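Local coordinates for MazG-related protein (Thermotoga maritima, PDB 2YXH) that probably hydrolyses nucleoside triphosphates to nucleoside monophosphates and pyrophosphate in a magnesium-dependent reaction, although its own substrate and role remain unknown, at residues A[20-23]-A[24-28]; A[74-77]-A[78-82]; A[98-102]-A[103-107]. The protein carries 1 engineered substitution. One frame throughout, in Å; residues are numbered along the deposited sequence.

Contact 1: A[20-23]-A[24-28]; sequences EKQS and IETLL
Gln22 and Ser23 lead into the first turn of helix 24-43, with Ser23 at the N-cap. Gln22 comes first, resting its CB on the branch of Leu27, 4.0 Å from CG. Its chain then bends (chi2 -48°), and the bend parts the amide between two neighbours: NE2 is hydrogen-bonded to Trp18 O, while OE1 lies 3.7 Å from the methyl CG2 of Thr26. The carbonyl of Gln22 accepts from Arg70 of helix 47-72, and Ile24 and Leu27 pack on the same helix, through Val64 among others. Next along the chain, the backbone carbonyl of Ser23 opens the helical ladder. Leu27 N donates to Ser23 O at 2.9 Å in the first regular helical bond, the N-H pointing at the oxygen at 158°. Thr26 N reaches the same oxygen at a poor angle and adds only a weak bond. The side chain of Leu27 is about 8 Å from a bound magnesium ion, so this helix start stands near the metal site without belonging to it. The Ser23 hydroxyl sits between its own N and carbonyl carbon (chi1 66°), and OG shares a hydrogen bond of 3.2 Å with Thr26 OG1.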
loop_
_atom_site.group_PDB
_atom_site.type_symbol
_atom_site.label_atom_id
_atom_site.label_comp_id
_atom_site.label_asym_id
_atom_site.label_seq_id
_atom_site.Cartn_x
_atom_site.Cartn_y
_atom_site.Cartn_z
ATOM N N GLU A 20 -15.389 10.239 5.143
ATOM C CA GLU A 20 -16.659 10.364 4.345
ATOM C C GLU A 20 -16.530 11.476 3.281
ATOM O O GLU A 20 -17.051 11.325 2.118
ATOM C CB GLU A 20 -17.838 10.653 5.271
ATOM C CG GLU A 20 -19.015 11.246 4.589
ATOM C CD GLU A 20 -20.319 11.108 5.417
ATOM O OE1 GLU A 20 -20.225 10.824 6.645
ATOM O OE2 GLU A 20 -21.438 11.312 4.829
ATOM N N LYS A 21 -15.849 12.568 3.656
ATOM C CA LYS A 21 -15.672 13.690 2.791
ATOM C C LYS A 21 -14.534 13.564 1.809
ATOM O O LYS A 21 -14.409 14.438 0.932
ATOM C CB LYS A 21 -15.572 15.002 3.584
ATOM C CG LYS A 21 -16.917 15.385 4.336
ATOM C CD LYS A 21 -18.136 15.226 3.363
ATOM C CE LYS A 21 -19.552 14.964 3.976
ATOM N NZ LYS A 21 -20.350 14.020 3.007
ATOM N N GLN A 22 -13.680 12.541 1.948
ATOM C CA GLN A 22 -12.525 12.335 1.023
ATOM C C GLN A 22 -12.876 11.550 -0.271
ATOM O O GLN A 22 -13.543 10.517 -0.252
ATOM C CB GLN A 22 -11.289 11.688 1.726
ATOM C CG GLN A 22 -11.004 12.187 3.120
ATOM C CD GLN A 22 -11.011 13.689 3.207
ATOM O OE1 GLN A 22 -10.190 14.371 2.527
ATOM N NE2 GLN A 22 -11.941 14.248 4.031
ATOM N N SER A 23 -12.419 12.036 -1.404
ATOM C CA SER A 23 -12.597 11.286 -2.651
ATOM C C SER A 23 -11.323 10.472 -2.891
ATOM O O SER A 23 -10.251 10.756 -2.342
ATOM C CB SER A 23 -12.800 12.241 -3.828
ATOM O OG SER A 23 -11.606 12.951 -4.002
ATOM N N ILE A 24 -11.444 9.451 -3.714
ATOM C CA ILE A 24 -10.291 8.627 -4.109
ATOM C C ILE A 24 -9.158 9.447 -4.663
ATOM O O ILE A 24 -8.000 9.243 -4.336
ATOM C CB ILE A 24 -10.738 7.422 -5.019
ATOM C CG1 ILE A 24 -9.728 6.280 -4.970
ATOM C CG2 ILE A 24 -11.102 7.836 -6.410
ATOM C CD1 ILE A 24 -10.313 4.985 -5.511
ATOM N N GLU A 25 -9.507 10.425 -5.469
ATOM C CA GLU A 25 -8.579 11.458 -5.919
ATOM C C GLU A 25 -7.788 12.090 -4.809
ATOM O O GLU A 25 -6.575 12.178 -4.848
ATOM C CB GLU A 25 -9.350 12.545 -6.661
ATOM C CG GLU A 25 -9.770 12.095 -8.101
ATOM C CD GLU A 25 -11.263 11.726 -8.265
ATOM O OE1 GLU A 25 -11.972 11.429 -7.278
ATOM O OE2 GLU A 25 -11.732 11.765 -9.440
ATOM N N THR A 26 -8.480 12.512 -3.789
ATOM C CA THR A 26 -7.820 13.180 -2.694
ATOM C C THR A 26 -6.888 12.185 -1.975
ATOM O O THR A 26 -5.779 12.524 -1.535
ATOM C CB THR A 26 -8.878 13.733 -1.684
ATOM O OG1 THR A 26 -9.650 14.752 -2.312
ATOM C CG2 THR A 26 -8.185 14.400 -0.564
ATOM N N LEU A 27 -7.378 10.956 -1.833
ATOM C CA LEU A 27 -6.613 9.958 -1.174
ATOM C C LEU A 27 -5.380 9.549 -1.984
ATOM O O LEU A 27 -4.284 9.297 -1.423
ATOM C CB LEU A 27 -7.519 8.794 -0.852
ATOM C CG LEU A 27 -8.557 9.267 0.166
ATOM C CD1 LEU A 27 -9.717 8.129 0.441
ATOM C CD2 LEU A 27 -7.805 9.791 1.417
ATOM N N LEU A 28 -5.574 9.507 -3.296
ATOM C CA LEU A 28 -4.472 9.243 -4.205
ATOM C C LEU A 28 -3.329 10.204 -3.999
ATOM O O LEU A 28 -2.167 9.777 -3.964
ATOM C CB LEU A 28 -4.926 9.237 -5.650
ATOM C CG LEU A 28 -5.479 7.892 -6.026
ATOM C CD1 LEU A 28 -6.179 7.949 -7.315
ATOM C CD2 LEU A 28 -4.346 6.782 -6.023
#

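Contact 2: A[74-77]-A[78-82]; sequences IDLE and SAIQK
Asp75 and Ala79 join in the first bond of helix 76-90, where the chain turns from an extended approach into a regular helix. Ala79 N donates to Asp75 O at 2.9 Å, somewhat bent, with an N-H...O angle of 141°. One residue on, Ile80 N reaches Leu76 O at 2.8 Å and is nearly straight (167°), and Gln81 N to Glu77 O repeats the pattern: a helix that straightens its bonds once past the cap. Asp75 holds the N-cap position. Its carboxylate swings toward the third residue of the turn, where OD2 lies 3.4 Å from Ser78 OG, at best a weak bond whose proton may go elsewhere. Before the cap, Ile74 lays CG2 against the methyl of Ala79 at 4.2 Å, the placement of a hydrophobic staple. The tightest packing comes just past the cap. Leu76 stands with CG anti to its N (chi1 174°) and slants across Ile80, whose CD1 presses to within 3.4 Å of Leu76 CG, closer than ordinary carbon contact. Gln81 CG comes 3.4 Å from Glu77 O, beside the oxygen that Gln81 N uses. Ile74 and Leu76 also lean on Ala68 and Ala65 of helix 47-72, while helix 47-72 of the second subunit meets them with Leu47 and Ile58 and pairs its Glu51 with Lys82 in a salt bridge.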
loop_
_atom_site.group_PDB
_atom_site.type_symbol
_atom_site.label_atom_id
_atom_site.label_comp_id
_atom_site.label_asym_id
_atom_site.label_seq_id
_atom_site.Cartn_x
_atom_site.Cartn_y
_atom_site.Cartn_z
ATOM N N ILE A 74 -15.314 -1.676 -5.626
ATOM C CA ILE A 74 -14.153 -2.597 -5.751
ATOM C C ILE A 74 -13.913 -3.484 -4.491
ATOM O O ILE A 74 -13.647 -2.997 -3.395
ATOM C CB ILE A 74 -12.814 -1.847 -6.052
ATOM C CG1 ILE A 74 -12.918 -0.869 -7.242
ATOM C CG2 ILE A 74 -11.740 -2.829 -6.376
ATOM C CD1 ILE A 74 -13.417 -1.504 -8.611
ATOM N N ASP A 75 -13.902 -4.782 -4.664
ATOM C CA ASP A 75 -13.661 -5.683 -3.538
ATOM C C ASP A 75 -12.134 -5.863 -3.448
ATOM O O ASP A 75 -11.535 -6.177 -4.439
ATOM C CB ASP A 75 -14.305 -6.992 -3.925
ATOM C CG ASP A 75 -14.232 -8.039 -2.855
ATOM O OD1 ASP A 75 -13.796 -7.807 -1.730
ATOM O OD2 ASP A 75 -14.687 -9.131 -3.155
ATOM N N LEU A 76 -11.548 -5.718 -2.256
ATOM C CA LEU A 76 -10.107 -5.730 -2.090
ATOM C C LEU A 76 -9.577 -7.124 -2.253
ATOM O O LEU A 76 -8.540 -7.291 -2.871
ATOM C CB LEU A 76 -9.672 -5.204 -0.709
ATOM C CG LEU A 76 -8.162 -5.322 -0.423
ATOM C CD1 LEU A 76 -7.419 -4.307 -1.320
ATOM C CD2 LEU A 76 -7.858 -5.005 0.967
ATOM N N GLU A 77 -10.255 -8.135 -1.680
ATOM C CA GLU A 77 -9.845 -9.501 -1.949
ATOM C C GLU A 77 -9.932 -9.770 -3.444
ATOM O O GLU A 77 -9.001 -10.255 -4.028
ATOM C CB GLU A 77 -10.621 -10.538 -1.109
ATOM C CG GLU A 77 -10.905 -10.091 0.322
ATOM C CD GLU A 77 -9.601 -9.779 1.112
ATOM O OE1 GLU A 77 -8.756 -10.728 1.055
ATOM O OE2 GLU A 77 -9.407 -8.645 1.762
ATOM N N SER A 78 -10.982 -9.404 -4.133
ATOM C CA SER A 78 -10.855 -9.626 -5.541
ATOM C C SER A 78 -9.650 -8.943 -6.146
ATOM O O SER A 78 -9.013 -9.525 -7.036
ATOM C CB SER A 78 -12.082 -9.190 -6.296
ATOM O OG SER A 78 -13.073 -10.111 -5.957
ATOM N N ALA A 79 -9.372 -7.690 -5.747
ATOM C CA ALA A 79 -8.378 -6.848 -6.445
ATOM C C ALA A 79 -7.026 -7.469 -6.192
ATOM O O ALA A 79 -6.185 -7.539 -7.079
ATOM C CB ALA A 79 -8.420 -5.413 -5.965
ATOM N N ILE A 80 -6.859 -7.932 -4.960
ATOM C CA ILE A 80 -5.667 -8.680 -4.550
ATOM C C ILE A 80 -5.562 -10.000 -5.269
ATOM O O ILE A 80 -4.491 -10.292 -5.738
ATOM C CB ILE A 80 -5.500 -8.855 -3.013
ATOM C CG1 ILE A 80 -5.390 -7.458 -2.364
ATOM C CG2 ILE A 80 -4.274 -9.714 -2.700
ATOM C CD1 ILE A 80 -5.539 -7.394 -0.830
ATOM N N GLN A 81 -6.622 -10.818 -5.338
ATOM C CA GLN A 81 -6.445 -12.144 -6.014
ATOM C C GLN A 81 -6.160 -11.968 -7.488
ATOM O O GLN A 81 -5.424 -12.751 -8.095
ATOM C CB GLN A 81 -7.549 -13.229 -5.731
ATOM C CG GLN A 81 -7.883 -13.494 -4.172
ATOM C CD GLN A 81 -6.705 -13.898 -3.285
ATOM O OE1 GLN A 81 -5.845 -14.665 -3.726
ATOM N NE2 GLN A 81 -6.674 -13.367 -2.009
ATOM N N LYS A 82 -6.594 -10.858 -8.047
ATOM C CA LYS A 82 -6.251 -10.602 -9.368
ATOM C C LYS A 82 -4.722 -10.336 -9.554
ATOM O O LYS A 82 -4.140 -10.798 -10.523
ATOM C CB LYS A 82 -7.041 -9.436 -9.844
ATOM C CG LYS A 82 -7.236 -9.369 -11.342
ATOM C CD LYS A 82 -8.648 -9.862 -11.762
ATOM C CE LYS A 82 -9.584 -9.652 -10.587
ATOM N NZ LYS A 82 -11.035 -9.624 -10.948
#

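Contact 3: A[98-102]-A[103-107]; sequences EKISL and EEAEK
Ile100 drives its CD1 methyl into the first turn of helix 102-113, and here the packing is closest: CD1 lies 3.4 Å from Ala105 CA, tighter than usual carbon contact, and 3.8 Å from Ala105 CB. A first torsion of 77° sets CG1 between the backbone N and the carbonyl carbon, aiming the methyl at the helix. Trp93 packs against both residues, so an alanine in place of Ile100 would probably open a gap beside Ala105 and leave the Trp93 ring with less to rest on. Next to this apolar patch, Ser101 and Glu104 form a capping box, which together with the Ile100-Ala105 pair, placed as a hydrophobic staple, marks a classical helix N terminus. Glu104 N donates to Ser101 OG at about 2.9 Å, though the hydroxyl is not firmly placed. The return arm is looser: Ser101 N points almost straight (169°) at Glu104 OE1, but at 3.5 Å the bond is weak. Ala105 N to Ser101 O (2.9 Å) begins the regular helical ladder, and Ala105 also packs on Pro17 of the second subunit. On the exposed side the contacts are sparser: Glu103 stretches out to a salt bridge, its hydrogen bond weak, with Lys107 NZ 3.2 Å from Glu103 OE1.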
loop_
_atom_site.group_PDB
_atom_site.type_symbol
_atom_site.label_atom_id
_atom_site.label_comp_id
_atom_site.label_asym_id
_atom_site.label_seq_id
_atom_site.Cartn_x
_atom_site.Cartn_y
_atom_site.Cartn_z
ATOM N N GLU A 98 15.163 -24.075 -8.115
ATOM C CA GLU A 98 16.388 -23.477 -8.593
ATOM C C GLU A 98 16.113 -22.049 -8.948
ATOM O O GLU A 98 15.090 -21.751 -9.565
ATOM C CB GLU A 98 16.911 -24.225 -9.836
ATOM C CG GLU A 98 17.448 -25.659 -9.529
ATOM C CD GLU A 98 18.679 -25.643 -8.558
ATOM O OE1 GLU A 98 19.815 -25.290 -9.039
ATOM O OE2 GLU A 98 18.486 -25.986 -7.336
ATOM N N LYS A 99 17.019 -21.166 -8.548
ATOM C CA LYS A 99 16.941 -19.761 -8.950
ATOM C C LYS A 99 17.270 -19.756 -10.440
ATOM O O LYS A 99 17.786 -20.758 -10.971
ATOM C CB LYS A 99 17.911 -18.852 -8.140
ATOM C CG LYS A 99 17.591 -18.717 -6.591
ATOM C CD LYS A 99 18.492 -17.663 -5.835
ATOM C CE LYS A 99 18.193 -16.178 -6.331
ATOM N NZ LYS A 99 19.144 -15.019 -5.952
ATOM N N ILE A 100 16.969 -18.636 -11.103
ATOM C CA ILE A 100 17.234 -18.474 -12.508
ATOM C C ILE A 100 17.866 -17.104 -12.682
ATOM O O ILE A 100 17.756 -16.195 -11.798
ATOM C CB ILE A 100 15.910 -18.637 -13.393
ATOM C CG1 ILE A 100 15.017 -17.407 -13.352
ATOM C CG2 ILE A 100 15.050 -19.863 -12.957
ATOM C CD1 ILE A 100 14.039 -17.423 -14.530
ATOM N N SER A 101 18.585 -16.958 -13.769
ATOM C CA SER A 101 19.357 -15.723 -14.025
ATOM C C SER A 101 18.447 -14.575 -14.443
ATOM O O SER A 101 17.380 -14.800 -14.980
ATOM C CB SER A 101 20.333 -15.972 -15.172
ATOM O OG SER A 101 19.557 -16.274 -16.329
ATOM N N LEU A 102 18.916 -13.345 -14.277
ATOM C CA LEU A 102 18.135 -12.205 -14.657
ATOM C C LEU A 102 17.678 -12.422 -16.097
ATOM O O LEU A 102 16.471 -12.139 -16.435
ATOM C CB LEU A 102 18.962 -10.896 -14.515
ATOM C CG LEU A 102 18.227 -9.572 -14.820
ATOM C CD1 LEU A 102 17.004 -9.376 -13.926
ATOM C CD2 LEU A 102 19.122 -8.275 -14.812
ATOM N N GLU A 103 18.622 -12.912 -16.951
ATOM C CA GLU A 103 18.339 -13.010 -18.428
ATOM C C GLU A 103 17.263 -14.095 -18.718
ATOM O O GLU A 103 16.322 -13.924 -19.507
ATOM C CB GLU A 103 19.587 -13.306 -19.271
ATOM C CG GLU A 103 19.335 -14.526 -20.208
ATOM C CD GLU A 103 20.481 -14.859 -21.084
ATOM O OE1 GLU A 103 20.281 -15.730 -21.958
ATOM O OE2 GLU A 103 21.581 -14.291 -20.911
ATOM N N GLU A 104 17.398 -15.202 -18.018
ATOM C CA GLU A 104 16.393 -16.183 -18.145
ATOM C C GLU A 104 14.993 -15.567 -17.764
ATOM O O GLU A 104 14.035 -15.583 -18.586
ATOM C CB GLU A 104 16.821 -17.413 -17.318
ATOM C CG GLU A 104 18.103 -18.123 -17.894
ATOM C CD GLU A 104 18.532 -19.432 -17.152
ATOM O OE1 GLU A 104 18.251 -19.648 -15.916
ATOM O OE2 GLU A 104 19.213 -20.237 -17.816
ATOM N N ALA A 105 14.898 -15.013 -16.531
ATOM C CA ALA A 105 13.713 -14.335 -15.976
ATOM C C ALA A 105 13.140 -13.330 -16.942
ATOM O O ALA A 105 11.907 -13.320 -17.200
ATOM C CB ALA A 105 14.062 -13.618 -14.633
ATOM N N GLU A 106 13.986 -12.478 -17.521
ATOM C CA GLU A 106 13.375 -11.528 -18.432
ATOM C C GLU A 106 12.774 -12.170 -19.697
ATOM O O GLU A 106 11.709 -11.754 -20.144
ATOM C CB GLU A 106 14.307 -10.436 -18.829
ATOM C CG GLU A 106 15.605 -10.875 -19.378
ATOM C CD GLU A 106 16.497 -9.675 -19.798
ATOM O OE1 GLU A 106 16.037 -8.906 -20.728
ATOM O OE2 GLU A 106 17.619 -9.516 -19.195
ATOM N N LYS A 107 13.464 -13.152 -20.271
ATOM C CA LYS A 107 13.016 -13.774 -21.513
ATOM C C LYS A 107 11.654 -14.341 -21.217
ATOM O O LYS A 107 10.718 -14.145 -22.001
ATOM C CB LYS A 107 13.978 -14.885 -21.907
ATOM C CG LYS A 107 15.225 -14.403 -22.556
ATOM C CD LYS A 107 15.796 -15.484 -23.414
ATOM C CE LYS A 107 17.330 -15.444 -23.353
ATOM N NZ LYS A 107 17.985 -16.675 -24.013
#

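How the contacts relate
Read from the N terminus, the three contacts stand in series as three starts of helices; each is local, so none closes a long loop and none nests in or crosses another. Contact 1 opens helix 24-43 against helix 47-72. Contact 2 opens helix 76-90 after the turn that ends helix 47-72, so that helix serves as common ground for both; their nearest atoms are still about 7 Å apart. Helix 76-90 then runs out toward contact 3, whose centre is about 40 Å from that of contact 1 on the opposite side of the chain's centre. The dimer brings the two regions together across chains: Leu102 of contact 3 packs on Lys21 of the second subunit, a residue of that copy's contact 1.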